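Local atomic coordinates of designed helical repeat protein (Synthetic construct, PDB entry 5CWF), a protein that folds as a computationally designed helical repeat protein, made de novo and probably without a natural role. Residues R133-S137 against D138-K142. Numbering follows the deposited sequence.
Sequences RENNS and DEMAK
A serine N-cap starts helix 138-156 at the end of the short connection from helix 115-134, and its centre is the bond between Ser137 and Met140. Ser137 OG accepts from Met140 N at 3.0 Å, with an N-H...O angle of 159°. A chi1 of 63° sets OG between the backbone N and the carbonyl carbon of its own residue, pointing on into the first turn; serine suits the place because its short arm puts an acceptor where the helix leaves N-H groups without a carbonyl. Ser137 O meanwhile takes Ala141 N at 2.9 Å, which begins the regular helical bonding.

Asn135, the first residue to leave helical geometry, shapes the approach. Its OD1 receives Ser137 N at 3.0 Å from above the amide plane, closing an Asx turn, while ND2 donates to Asp177, just past the end of helix 160-176; asparagine suits the place by offering acceptor and donor at once. Met140 CB packs against the face of this amide, 4.2 Å from Asn135 CG, and bends at chi2 and chi3 bring Met140 CE back to 3.9 Å from Asn135 ND2. Met140 CG rests 3.1 Å from Asn135 O. With an alanine here, Ser137 N would probably lose its side-chain acceptor and Asp177 its amide partner, leaving the loop freer to shift.

A water donates to both Asn136 O and Asp138 OD1, and the negative Asp138 is consistent with a favourable interaction with the positive N-terminal end of the helix. Together the Asx turn and the serine N-cap form a compact helix-loop-helix connection, as used between packed helices in helical repeat proteins.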
loop_
_atom_site.group_PDB
_atom_site.type_symbol
_atom_site.label_atom_id
_atom_site.label_comp_id
_atom_site.label_asym_id
_atom_site.label_seq_id
_atom_site.Cartn_x
_atom_site.Cartn_y
_atom_site.Cartn_z
ATOM N N ARG A 133 -7.065 -0.329 11.880
ATOM C CA ARG A 133 -8.069 0.731 11.970
ATOM C C ARG A 133 -9.159 0.378 12.973
ATOM O O ARG A 133 -9.802 1.270 13.542
ATOM C CB ARG A 133 -8.646 1.010 10.595
ATOM C CG ARG A 133 -7.586 1.662 9.736
ATOM C CD ARG A 133 -8.059 2.005 8.385
ATOM N NE ARG A 133 -8.825 3.249 8.364
ATOM C CZ ARG A 133 -9.260 3.801 7.238
ATOM N NH1 ARG A 133 -8.981 3.226 6.076
ATOM N NH2 ARG A 133 -9.942 4.932 7.267
ATOM N N GLU A 134 -9.340 -0.916 13.222
ATOM C CA GLU A 134 -10.274 -1.360 14.251
ATOM C C GLU A 134 -9.658 -1.152 15.633
ATOM O O GLU A 134 -10.341 -0.760 16.593
ATOM C CB GLU A 134 -10.625 -2.831 14.050
ATOM C CG GLU A 134 -11.658 -3.347 15.030
ATOM C CD GLU A 134 -12.125 -4.756 14.706
ATOM O OE1 GLU A 134 -11.895 -5.214 13.567
ATOM O OE2 GLU A 134 -12.727 -5.403 15.594
ATOM N N ASN A 135 -8.350 -1.381 15.725
ATOM C CA ASN A 135 -7.617 -1.201 16.984
ATOM C C ASN A 135 -6.140 -0.927 16.740
ATOM O O ASN A 135 -5.396 -1.837 16.371
ATOM C CB ASN A 135 -7.758 -2.440 17.869
ATOM C CG ASN A 135 -6.920 -2.347 19.138
ATOM O OD1 ASN A 135 -6.453 -1.274 19.504
ATOM N ND2 ASN A 135 -6.704 -3.484 19.796
ATOM N N ASN A 136 -5.719 0.328 16.903
ATOM C CA ASN A 136 -4.332 0.704 16.601
ATOM C C ASN A 136 -3.573 1.021 17.887
ATOM O O ASN A 136 -2.750 1.943 17.945
ATOM C CB ASN A 136 -4.286 1.862 15.592
ATOM C CG ASN A 136 -5.114 3.039 16.020
ATOM O OD1 ASN A 136 -5.062 3.451 17.169
ATOM N ND2 ASN A 136 -5.954 3.527 15.118
ATOM N N SER A 137 -3.883 0.240 18.919
ATOM C CA SER A 137 -3.126 0.224 20.164
ATOM C C SER A 137 -1.671 -0.145 19.911
ATOM O O SER A 137 -1.346 -0.795 18.916
ATOM C CB SER A 137 -3.731 -0.779 21.151
ATOM O OG SER A 137 -3.647 -2.099 20.613
ATOM N N ASP A 138 -0.801 0.264 20.828
ATOM C CA ASP A 138 0.604 -0.100 20.765
ATOM C C ASP A 138 0.751 -1.614 20.631
ATOM O O ASP A 138 1.572 -2.088 19.861
ATOM C CB ASP A 138 1.352 0.379 22.015
ATOM C CG ASP A 138 1.456 1.895 22.098
ATOM O OD1 ASP A 138 0.779 2.592 21.313
ATOM O OD2 ASP A 138 2.228 2.389 22.949
ATOM N N GLU A 139 -0.045 -2.364 21.390
ATOM C CA GLU A 139 0.013 -3.823 21.355
ATOM C C GLU A 139 -0.432 -4.422 20.019
ATOM O O GLU A 139 0.183 -5.358 19.524
ATOM C CB GLU A 139 -0.832 -4.422 22.479
ATOM C CG GLU A 139 -0.857 -5.949 22.443
ATOM C CD GLU A 139 -1.584 -6.561 23.621
ATOM O OE1 GLU A 139 -2.023 -5.806 24.517
ATOM O OE2 GLU A 139 -1.700 -7.806 23.656
ATOM N N MET A 140 -1.511 -3.912 19.439
ATOM C CA MET A 140 -1.941 -4.442 18.149
ATOM C C MET A 140 -0.909 -4.081 17.085
ATOM O O MET A 140 -0.576 -4.908 16.225
ATOM C CB MET A 140 -3.315 -3.893 17.762
ATOM C CG MET A 140 -3.944 -4.536 16.534
ATOM S SD MET A 140 -4.157 -6.332 16.614
ATOM C CE MET A 140 -4.934 -6.533 18.205
ATOM N N ALA A 141 -0.356 -2.876 17.165
ATOM C CA ALA A 141 0.614 -2.435 16.164
ATOM C C ALA A 141 1.877 -3.298 16.178
ATOM O O ALA A 141 2.476 -3.559 15.133
ATOM C CB ALA A 141 0.982 -0.970 16.399
ATOM N N LYS A 142 2.300 -3.729 17.362
ATOM C CA LYS A 142 3.475 -4.589 17.455
ATOM C C LYS A 142 3.211 -5.945 16.792
ATOM O O LYS A 142 4.050 -6.473 16.076
ATOM C CB LYS A 142 3.899 -4.780 18.900
ATOM C CG LYS A 142 4.606 -3.570 19.496
ATOM C CD LYS A 142 4.927 -3.814 20.966
ATOM C CE LYS A 142 5.826 -2.735 21.553
ATOM N NZ LYS A 142 6.096 -2.977 22.995
HETATM O O HOH W 1 0.008 3.209 18.190
#